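Local coordinates for beta-galacturonidase (Eisenbergiella tayi, PDB 6NCW), which is a family 2 glycoside hydrolase of a human gut bacterium that acts as a beta-galacturonidase and binds galacturonate, at residues Lys261-Leu264 with Lys269-Ile272. Residues are numbered along the deposited sequence; the frame is centred on the assembly and turned at random.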
ATOM      1  N   LYS A 261      -7.311 -46.852   5.352  1.00 28.23           N
ATOM      2  CA  LYS A 261      -6.787 -45.509   5.136  1.00 28.91           C
ATOM      3  C   LYS A 261      -7.826 -44.562   4.528  1.00 28.18           C
ATOM      4  O   LYS A 261      -7.455 -43.499   4.020  1.00 30.05           O
ATOM      5  CB  LYS A 261      -5.537 -45.561   4.231  1.00 24.54           C
ATOM      6  CG  LYS A 261      -4.365 -46.384   4.772  1.00 25.96           C
ATOM      7  CD  LYS A 261      -3.172 -46.436   3.808  1.00 29.85           C
ATOM      8  CE  LYS A 261      -1.922 -47.048   4.480  1.00 29.34           C
ATOM      9  NZ  LYS A 261      -0.724 -47.178   3.562  1.00 31.37           N
ATOM     10  N   ASP A 262      -9.109 -44.922   4.546  1.00 29.95           N
ATOM     11  CA  ASP A 262     -10.145 -44.146   3.865  1.00 29.14           C
ATOM     12  C   ASP A 262     -11.064 -43.471   4.873  1.00 27.25           C
ATOM     13  O   ASP A 262     -11.519 -44.107   5.825  1.00 29.75           O
ATOM     14  CB  ASP A 262     -10.983 -45.027   2.932  1.00 31.97           C
ATOM     15  CG  ASP A 262     -10.148 -45.715   1.857  1.00 38.00           C
ATOM     16  OD1 ASP A 262      -9.228 -45.080   1.288  1.00 33.30           O
ATOM     17  OD2 ASP A 262     -10.426 -46.903   1.586  1.00 41.97           O
ATOM     18  N   ILE A 263     -11.348 -42.192   4.648  1.00 29.13           N
ATOM     19  CA  ILE A 263     -12.455 -41.513   5.311  1.00 23.97           C
ATOM     20  C   ILE A 263     -13.659 -41.633   4.389  1.00 27.61           C
ATOM     21  O   ILE A 263     -13.637 -41.132   3.261  1.00 29.49           O
ATOM     22  CB  ILE A 263     -12.123 -40.041   5.596  1.00 25.36           C
ATOM     23  CG1 ILE A 263     -10.827 -39.913   6.394  1.00 22.36           C
ATOM     24  CG2 ILE A 263     -13.249 -39.377   6.366  1.00 23.79           C
ATOM     25  CD1 ILE A 263     -10.375 -38.447   6.567  1.00 20.26           C
ATOM     26  N   LEU A 264     -14.710 -42.301   4.855  1.00 27.71           N
ATOM     27  CA  LEU A 264     -15.851 -42.633   4.015  1.00 26.20           C
ATOM     28  C   LEU A 264     -17.042 -41.771   4.405  1.00 26.22           C
ATOM     29  O   LEU A 264     -17.463 -41.774   5.564  1.00 26.31           O
ATOM     30  CB  LEU A 264     -16.209 -44.111   4.135  1.00 26.31           C
ATOM     31  CG  LEU A 264     -15.199 -45.194   3.767  1.00 27.29           C
ATOM     32  CD1 LEU A 264     -15.817 -46.551   4.075  1.00 31.43           C
ATOM     33  CD2 LEU A 264     -14.804 -45.095   2.302  1.00 25.72           C
ATOM     34  N   LYS A 269     -15.077 -42.596  -0.778  1.00 23.65           N
ATOM     35  CA  LYS A 269     -13.771 -42.198  -0.254  1.00 31.09           C
ATOM     36  C   LYS A 269     -13.614 -40.692  -0.414  1.00 26.30           C
ATOM     37  O   LYS A 269     -13.441 -40.198  -1.529  1.00 23.83           O
ATOM     38  CB  LYS A 269     -12.636 -42.936  -0.962  1.00 26.83           C
ATOM     39  CG  LYS A 269     -12.677 -44.436  -0.741  1.00 39.56           C
ATOM     40  CD  LYS A 269     -11.668 -45.187  -1.612  1.00 46.76           C
ATOM     41  CE  LYS A 269     -11.714 -46.696  -1.331  1.00 48.72           C
ATOM     42  NZ  LYS A 269     -10.424 -47.381  -1.687  1.00 55.48           N
ATOM     43  N   LEU A 270     -13.641 -39.979   0.708  1.00 23.23           N
ATOM     44  CA  LEU A 270     -13.630 -38.523   0.731  1.00 25.74           C
ATOM     45  C   LEU A 270     -12.241 -37.948   0.443  1.00 22.95           C
ATOM     46  O   LEU A 270     -11.231 -38.453   0.936  1.00 23.69           O
ATOM     47  CB  LEU A 270     -14.117 -38.065   2.104  1.00 27.13           C
ATOM     48  CG  LEU A 270     -14.605 -36.651   2.331  1.00 30.51           C
ATOM     49  CD1 LEU A 270     -15.684 -36.279   1.341  1.00 27.56           C
ATOM     50  CD2 LEU A 270     -15.144 -36.616   3.739  1.00 23.66           C
ATOM     51  N   ARG A 271     -12.195 -36.890  -0.374  1.00 23.56           N
ATOM     52  CA  ARG A 271     -11.011 -36.048  -0.519  1.00 23.51           C
ATOM     53  C   ARG A 271     -11.296 -34.684   0.111  1.00 23.52           C
ATOM     54  O   ARG A 271     -12.232 -33.988  -0.301  1.00 23.29           O
ATOM     55  CB  ARG A 271     -10.610 -35.874  -1.982  1.00 21.94           C
ATOM     56  CG  ARG A 271      -9.411 -34.939  -2.141  1.00 25.70           C
ATOM     57  CD  ARG A 271      -9.148 -34.517  -3.591  1.00 22.82           C
ATOM     58  NE  ARG A 271      -8.692 -35.632  -4.414  1.00 27.29           N
ATOM     59  CZ  ARG A 271      -9.476 -36.295  -5.255  1.00 28.19           C
ATOM     60  NH1 ARG A 271     -10.748 -35.944  -5.389  1.00 29.82           N
ATOM     61  NH2 ARG A 271      -8.990 -37.305  -5.961  1.00 33.05           N
ATOM     62  N   ILE A 272     -10.491 -34.307   1.096  1.00 20.51           N
ATOM     63  CA  ILE A 272     -10.643 -33.034   1.795  1.00 21.70           C
ATOM     64  C   ILE A 272      -9.883 -31.940   1.046  1.00 20.62           C
ATOM     65  O   ILE A 272      -8.666 -32.041   0.849  1.00 20.15           O
ATOM     66  CB  ILE A 272     -10.163 -33.149   3.251  1.00 23.66           C
ATOM     67  CG1 ILE A 272     -11.051 -34.131   4.002  1.00 23.70           C
ATOM     68  CG2 ILE A 272     -10.214 -31.800   3.965  1.00 20.97           C
ATOM     69  CD1 ILE A 272     -12.497 -33.713   4.051  1.00 23.34           C
TER
HETATM   70  O   HOH W   1      -8.005 -46.667  -0.539  1.00 37.33           O
HETATM   71  O   HOH W   2     -10.359 -40.629   2.367  1.00 25.86           O
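Asp-262 and Lys-269 link the two arms of an antiparallel hairpin by a salt bridge, Asp-262 OD2 lying 3.3 Å from Lys-269 NZ. The lysine sets out with CG anti to its own carbonyl carbon (chi1 -63°). This torsion, with the rest of the chain extended, carries CG, CD and CE over the aspartate, CE coming 3.2 Å from Asp-262 OD2. The two side chains cross at an angle: Lys-269 CD lies over the flat face of the carboxylate, 3.8 Å from Asp-262 CG, and NZ stands above the carboxylate plane, not in it. Water 1 ties them a second time: it donates to Asp-262 OD1 at 2.7 Å and accepts from Lys-269 NZ, so each carboxylate oxygen has its own route to the same ammonium. Leu-264 runs alongside the lysine in the same direction, and its CD2 packs against Lys-269 CG at 3.8 Å; these two residues form the non-hydrogen-bonded antiparallel pair. The one direct backbone bond, Leu-270 N to Ile-263 O, is 2.8 Å long and almost straight (172° at the hydrogen). Beyond it the arms part, and water 2 fills in for a second direct bond by accepting from Ile-263 N and donating to Leu-270 O. With CG anti to the backbone N (chi1 -162°), Leu-270 brings CD2 into loose apolar contact with Ile-263 CG2, 4.3 Å away. The hairpin leads into the TIM barrel, away from the galacturonate site: antiparallel strands 256-259 and 262-265 precede strand 268-276, which continues as the first barrel strand, parallel to 307-309 and 504-509. Ile-263 touches Leu-462 and Ser-505 of barrel strands 461-466 and 504-509, while Tyr-558 of the C-terminal loop lies against Leu-270.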